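Local coordinates for protein tumor necrosis factor ligand superfamily member 9 (Mus musculus, PDB 6MKB) that acts as a cytokine that binds the receptor TNFRSF9 (4-1BB) and induces proliferation of activated peripheral blood T cells, at residues L64-S69 / V83-Q88; A19-T24 / V133-Y138. All coordinates share one frame; numbering follows the deposited sequence.

Contact 1: L64-S69 / V83-Q88. With NA (sodium ion), chain O.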
loop_
_atom_site.group_PDB
_atom_site.type_symbol
_atom_site.label_atom_id
_atom_site.label_comp_id
_atom_site.label_asym_id
_atom_site.label_seq_id
_atom_site.Cartn_x
_atom_site.Cartn_y
_atom_site.Cartn_z
ATOM N N LEU B 64 -3.201 -4.956 -1.829
ATOM C CA LEU B 64 -2.608 -6.154 -1.256
ATOM C C LEU B 64 -1.666 -5.740 -0.167
ATOM O O LEU B 64 -0.893 -4.795 -0.352
ATOM C CB LEU B 64 -1.840 -6.970 -2.292
ATOM C CG LEU B 64 -2.623 -7.614 -3.434
ATOM C CD1 LEU B 64 -1.649 -8.139 -4.533
ATOM C CD2 LEU B 64 -3.509 -8.756 -2.924
ATOM N N GLU B 65 -1.710 -6.451 0.967
ATOM C CA GLU B 65 -0.774 -6.217 2.052
ATOM C C GLU B 65 -0.263 -7.555 2.571
ATOM O O GLU B 65 -1.033 -8.324 3.130
ATOM C CB GLU B 65 -1.398 -5.389 3.164
ATOM C CG GLU B 65 -0.366 -5.038 4.223
ATOM C CD GLU B 65 -0.797 -3.986 5.214
ATOM O OE1 GLU B 65 0.006 -3.696 6.129
ATOM O OE2 GLU B 65 -1.926 -3.457 5.088
ATOM N N LEU B 66 1.009 -7.854 2.294
ATOM C CA LEU B 66 1.676 -9.070 2.703
ATOM C C LEU B 66 2.314 -8.879 4.055
ATOM O O LEU B 66 3.094 -7.940 4.246
ATOM C CB LEU B 66 2.744 -9.490 1.682
ATOM C CG LEU B 66 3.571 -10.763 1.998
ATOM C CD1 LEU B 66 2.676 -12.011 2.087
ATOM C CD2 LEU B 66 4.642 -10.993 0.935
ATOM N N LYS B 67 1.977 -9.775 4.991
ATOM C CA LYS B 67 2.576 -9.787 6.318
ATOM C C LYS B 67 3.207 -11.160 6.508
ATOM O O LYS B 67 2.491 -12.140 6.691
ATOM C CB LYS B 67 1.580 -9.404 7.418
ATOM C CG LYS B 67 1.117 -7.954 7.317
ATOM C CD LYS B 67 0.452 -7.527 8.606
ATOM C CE LYS B 67 -0.170 -6.162 8.499
ATOM N NZ LYS B 67 -0.987 -5.846 9.695
ATOM N N LEU B 68 4.533 -11.237 6.310
ATOM C CA LEU B 68 5.313 -12.465 6.452
ATOM C C LEU B 68 5.855 -12.553 7.827
ATOM O O LEU B 68 6.678 -11.714 8.202
ATOM C CB LEU B 68 6.503 -12.492 5.473
ATOM C CG LEU B 68 6.359 -12.999 4.083
ATOM C CD1 LEU B 68 7.735 -13.077 3.470
ATOM C CD2 LEU B 68 5.694 -14.362 4.048
ATOM N N SER B 69 5.457 -13.573 8.563
ATOM C CA SER B 69 5.924 -13.785 9.929
ATOM C C SER B 69 7.016 -14.844 9.965
ATOM O O SER B 69 6.793 -15.949 9.455
ATOM C CB SER B 69 4.767 -14.190 10.829
ATOM O OG SER B 69 3.829 -13.133 10.944
ATOM N N VAL B 83 9.296 -13.779 -2.160
ATOM C CA VAL B 83 7.911 -14.131 -1.828
ATOM C C VAL B 83 7.014 -13.110 -2.523
ATOM O O VAL B 83 7.273 -11.906 -2.464
ATOM C CB VAL B 83 7.624 -14.243 -0.312
ATOM C CG1 VAL B 83 6.203 -14.760 -0.066
ATOM C CG2 VAL B 83 8.646 -15.143 0.377
ATOM N N SER B 84 5.964 -13.597 -3.179
ATOM C CA SER B 84 5.028 -12.812 -3.953
ATOM C C SER B 84 3.573 -13.068 -3.609
ATOM O O SER B 84 3.195 -14.200 -3.307
ATOM C CB SER B 84 5.212 -13.157 -5.419
ATOM O OG SER B 84 5.732 -12.068 -6.149
ATOM N N LEU B 85 2.744 -12.009 -3.720
ATOM C CA LEU B 85 1.274 -12.018 -3.697
ATOM C C LEU B 85 0.884 -11.614 -5.099
ATOM O O LEU B 85 1.213 -10.500 -5.520
ATOM C CB LEU B 85 0.661 -11.085 -2.646
ATOM C CG LEU B 85 0.735 -11.464 -1.160
ATOM C CD1 LEU B 85 -0.161 -10.552 -0.370
ATOM C CD2 LEU B 85 0.351 -12.933 -0.901
ATOM N N VAL B 86 0.323 -12.551 -5.871
ATOM C CA VAL B 86 -0.012 -12.313 -7.273
ATOM C C VAL B 86 -1.516 -12.146 -7.421
ATOM O O VAL B 86 -2.257 -13.068 -7.104
ATOM C CB VAL B 86 0.538 -13.454 -8.188
ATOM C CG1 VAL B 86 0.217 -13.190 -9.655
ATOM C CG2 VAL B 86 2.047 -13.663 -8.002
ATOM N N LEU B 87 -1.964 -10.969 -7.906
ATOM C CA LEU B 87 -3.385 -10.691 -8.138
ATOM C C LEU B 87 -3.806 -11.389 -9.408
ATOM O O LEU B 87 -3.268 -11.081 -10.450
ATOM C CB LEU B 87 -3.678 -9.173 -8.219
ATOM C CG LEU B 87 -5.179 -8.775 -8.401
ATOM C CD1 LEU B 87 -6.019 -9.128 -7.187
ATOM C CD2 LEU B 87 -5.319 -7.316 -8.710
ATOM N N GLN B 88 -4.740 -12.348 -9.311
ATOM C CA GLN B 88 -5.252 -13.152 -10.424
ATOM C C GLN B 88 -6.644 -12.648 -10.817
ATOM O O GLN B 88 -7.601 -12.850 -10.079
ATOM C CB GLN B 88 -5.271 -14.637 -10.032
ATOM C CG GLN B 88 -3.891 -15.193 -9.611
ATOM C CD GLN B 88 -3.949 -16.493 -8.829
ATOM O OE1 GLN B 88 -5.000 -16.925 -8.311
ATOM N NE2 GLN B 88 -2.808 -17.149 -8.728
HETATM NA NA NA O . 1.805 -13.157 9.173
#

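Contact 2: A19-T24 / V133-Y138. With NAG (2-acetamido-2-deoxy-beta-D-glucopyranose), chain F; NAG (2-acetamido-2-deoxy-beta-D-glucopyranose), chain C.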
loop_
_atom_site.group_PDB
_atom_site.type_symbol
_atom_site.label_atom_id
_atom_site.label_comp_id
_atom_site.label_asym_id
_atom_site.label_seq_id
_atom_site.Cartn_x
_atom_site.Cartn_y
_atom_site.Cartn_z
ATOM N N ALA B 19 0.689 -22.045 7.555
ATOM C CA ALA B 19 1.786 -22.475 8.448
ATOM C C ALA B 19 3.181 -22.434 7.814
ATOM O O ALA B 19 4.176 -22.322 8.534
ATOM C CB ALA B 19 1.508 -23.882 8.971
ATOM N N SER B 20 3.250 -22.557 6.493
ATOM C CA SER B 20 4.491 -22.540 5.708
ATOM C C SER B 20 4.187 -21.980 4.336
ATOM O O SER B 20 3.010 -21.851 3.990
ATOM C CB SER B 20 5.088 -23.944 5.605
ATOM O OG SER B 20 4.268 -24.810 4.837
ATOM N N LEU B 21 5.219 -21.636 3.559
ATOM C CA LEU B 21 4.969 -21.067 2.245
ATOM C C LEU B 21 5.003 -22.122 1.150
ATOM O O LEU B 21 5.754 -23.090 1.207
ATOM C CB LEU B 21 5.948 -19.925 1.924
ATOM C CG LEU B 21 5.986 -18.724 2.868
ATOM C CD1 LEU B 21 6.983 -17.696 2.385
ATOM C CD2 LEU B 21 4.591 -18.105 3.095
ATOM N N CYS B 22 4.153 -21.931 0.161
ATOM C CA CYS B 22 4.023 -22.781 -1.012
ATOM C C CYS B 22 3.285 -21.995 -2.099
ATOM O O CYS B 22 2.715 -20.924 -1.827
ATOM C CB CYS B 22 3.300 -24.082 -0.663
ATOM S SG CYS B 22 1.616 -23.843 -0.035
ATOM N N ASN B 23 3.291 -22.539 -3.323
ATOM C CA ASN B 23 2.611 -21.942 -4.464
ATOM C C ASN B 23 1.178 -22.451 -4.454
ATOM O O ASN B 23 0.951 -23.639 -4.680
ATOM C CB ASN B 23 3.368 -22.241 -5.778
ATOM C CG ASN B 23 4.758 -21.648 -5.830
ATOM O OD1 ASN B 23 5.109 -20.719 -5.100
ATOM N ND2 ASN B 23 5.580 -22.182 -6.700
ATOM N N THR B 24 0.219 -21.563 -4.106
ATOM C CA THR B 24 -1.213 -21.878 -3.947
ATOM C C THR B 24 -2.099 -20.616 -4.063
ATOM O O THR B 24 -1.608 -19.494 -3.952
ATOM C CB THR B 24 -1.438 -22.542 -2.544
ATOM O OG1 THR B 24 -2.773 -23.047 -2.442
ATOM C CG2 THR B 24 -1.167 -21.583 -1.364
ATOM N N VAL B 133 -6.104 -14.323 -5.217
ATOM C CA VAL B 133 -4.715 -13.982 -4.916
ATOM C C VAL B 133 -3.902 -15.257 -4.732
ATOM O O VAL B 133 -4.233 -16.104 -3.894
ATOM C CB VAL B 133 -4.614 -13.059 -3.666
ATOM C CG1 VAL B 133 -3.154 -12.680 -3.350
ATOM C CG2 VAL B 133 -5.476 -11.809 -3.839
ATOM N N GLY B 134 -2.829 -15.358 -5.490
ATOM C CA GLY B 134 -1.912 -16.477 -5.392
ATOM C C GLY B 134 -0.678 -16.140 -4.589
ATOM O O GLY B 134 -0.086 -15.068 -4.739
ATOM N N LEU B 135 -0.314 -17.039 -3.688
ATOM C CA LEU B 135 0.928 -16.936 -2.956
ATOM C C LEU B 135 2.021 -17.624 -3.827
ATOM O O LEU B 135 1.810 -18.741 -4.286
ATOM C CB LEU B 135 0.783 -17.585 -1.564
ATOM C CG LEU B 135 2.084 -17.740 -0.723
ATOM C CD1 LEU B 135 2.642 -16.380 -0.261
ATOM C CD2 LEU B 135 1.859 -18.676 0.449
ATOM N N ARG B 136 3.131 -16.933 -4.106
ATOM C CA ARG B 136 4.273 -17.478 -4.857
ATOM C C ARG B 136 5.546 -17.311 -4.034
ATOM O O ARG B 136 5.707 -16.299 -3.351
ATOM C CB ARG B 136 4.456 -16.812 -6.250
ATOM C CG ARG B 136 3.397 -17.130 -7.318
ATOM C CD ARG B 136 3.045 -18.604 -7.382
ATOM N NE ARG B 136 1.630 -18.769 -7.036
ATOM C CZ ARG B 136 0.708 -19.243 -7.859
ATOM N NH1 ARG B 136 1.048 -19.689 -9.061
ATOM N NH2 ARG B 136 -0.552 -19.355 -7.457
ATOM N N ALA B 137 6.448 -18.303 -4.076
ATOM C CA ALA B 137 7.701 -18.229 -3.332
ATOM C C ALA B 137 8.764 -19.190 -3.876
ATOM O O ALA B 137 8.468 -20.333 -4.214
ATOM C CB ALA B 137 7.461 -18.509 -1.845
ATOM N N TYR B 138 9.994 -18.701 -3.966
ATOM C CA TYR B 138 11.186 -19.459 -4.276
ATOM C C TYR B 138 12.168 -19.184 -3.142
ATOM O O TYR B 138 12.676 -18.069 -3.036
ATOM C CB TYR B 138 11.780 -19.123 -5.653
ATOM C CG TYR B 138 13.125 -19.789 -5.884
ATOM C CD1 TYR B 138 13.273 -21.172 -5.770
ATOM C CD2 TYR B 138 14.258 -19.034 -6.179
ATOM C CE1 TYR B 138 14.512 -21.785 -5.941
ATOM C CE2 TYR B 138 15.497 -19.642 -6.388
ATOM C CZ TYR B 138 15.617 -21.021 -6.277
ATOM O OH TYR B 138 16.831 -21.640 -6.482
HETATM C C1 NAG F . 6.932 -21.741 -6.871
HETATM C C2 NAG F . 7.923 -22.880 -6.634
HETATM C C3 NAG F . 9.336 -22.388 -6.947
HETATM C C4 NAG F . 9.452 -21.698 -8.311
HETATM C C5 NAG F . 8.350 -20.659 -8.494
HETATM C C6 NAG F . 8.314 -20.081 -9.903
HETATM C C7 NAG F . 7.627 -24.387 -4.683
HETATM C C8 NAG F . 7.236 -24.317 -3.242
HETATM N N2 NAG F . 7.892 -23.207 -5.227
HETATM O O3 NAG F . 10.263 -23.480 -6.841
HETATM O O4 NAG F . 10.728 -21.063 -8.426
HETATM O O5 NAG F . 7.064 -21.231 -8.205
HETATM O O6 NAG F . 7.568 -18.864 -9.826
HETATM O O7 NAG F . 7.701 -25.456 -5.257
HETATM C C1 NAG C . 11.698 -21.656 -9.282
HETATM C C2 NAG C . 12.715 -20.568 -9.637
HETATM C C3 NAG C . 13.953 -21.154 -10.331
HETATM C C4 NAG C . 14.551 -22.337 -9.563
HETATM C C5 NAG C . 13.464 -23.376 -9.245
HETATM C C6 NAG C . 13.973 -24.472 -8.309
HETATM C C7 NAG C . 12.079 -18.240 -10.143
HETATM C C8 NAG C . 11.277 -17.381 -11.079
HETATM N N2 NAG C . 12.074 -19.539 -10.440
HETATM O O3 NAG C . 14.957 -20.144 -10.482
HETATM O O4 NAG C . 15.617 -22.912 -10.337
HETATM O O5 NAG C . 12.335 -22.758 -8.616
HETATM O O6 NAG C . 12.863 -25.194 -7.778
HETATM O O7 NAG C . 12.691 -17.756 -9.201
#

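Contact 1: L64-S69 / V83-Q88
L85 packs against L64 and L66, and these three leucines bury most of the surface shared by 64-69 and 83-88. L85 CD1 lies 3.7 Å from L66 CB, while L85 CG and CD2 pack on L66 CD1, the two side chains crossing obliquely. In L66, chi1 (179°) swings CG anti to the backbone N, and chi2 near 62° then sets CD1 against L85 CG and CD2 against V83 CG1 at 4.2 Å. The side chains of L66 and V83 meet at about a right angle. L64 reaches L85 mainly through CD1, 3.8 Å from the carbonyl O of L85 and 4.2 Å from its CB; the same methyl touches L87 CB. At the other end L68 and V83 meet tip to tip, L68 CD1 lying 3.8 Å from V83 CG2. No hydrogen bond joins the segments, whose axes pass 8.3 Å apart and run nearly antiparallel at 154°; nearly all of the contact is aliphatic. Beside the C-terminal end of 64-69, K67 O and S69 OG bind a sodium ion together with N155 O, and K67 N is hydrogen-bonded to T157 OG1. Aliphatic packing between facing sheets is typical of the TNF-family jelly-roll beta-sandwich, and this contact is part of its core.

Contact 2: A19-T24 / V133-Y138
N23 meets A137 and R136 where the loop before strand 24-29 joins the jelly-roll sandwich, antiparallel pairing with 133-138 beginning at T24. From CB, which lies over one face of the R136 guanidinium, the N23 side chain runs to a CG near R136 CD and there divides. N23 OD1 accepts the A137 N-H at 2.9 Å, nearly in line with its own C=O bond, whereas ND2 is covalently linked to C1 of the first N-acetylglucosamine. That sugar donates a hydrogen bond from its N2 to A137 O at 3.1 Å, so backbone N and O of A137 are both engaged by the glycosylated asparagine and its glycan. The second sugar lies over one face of the Y138 ring. T24 and L135 form a hydrogen-bonded pair, T24 O receiving L135 N at 2.8 Å and L135 O receiving T24 N. L21 CD2 meets L135 CD2 at 3.8 Å with the two side chains at about a right angle, and L21 CB packs on A137 CB. R136, bent at chi2 and chi3, folds back until its NE gives a 2.8 Å hydrogen bond to L135 O from above the carbonyl plane, adding a second donor to the one from T24 N.

Overall arrangement
From the N terminus, the chain passes strand 10-15 and reaches 19-24, the first half of contact 2, before continuing into strand 24-29. Contact 1 then closes a short loop, with 13 residues between 64-69 and 83-88. Segment 133-138, 108 residues beyond 19-24, completes contact 2, so the loop of contact 1 lies within the longer one. The centres are 9 Å apart. Strands 80-90 and 129-140 are neighbours in the sheet, joined by probable hydrogen bonds from S84 N to R136 O and from V86 N to G134 O. Contact 1 binds this layer to strand 58-70 across the core; contact 2 ties the glycosylated loop to strand 129-140 of the same layer, with L21 touching L68 and V83.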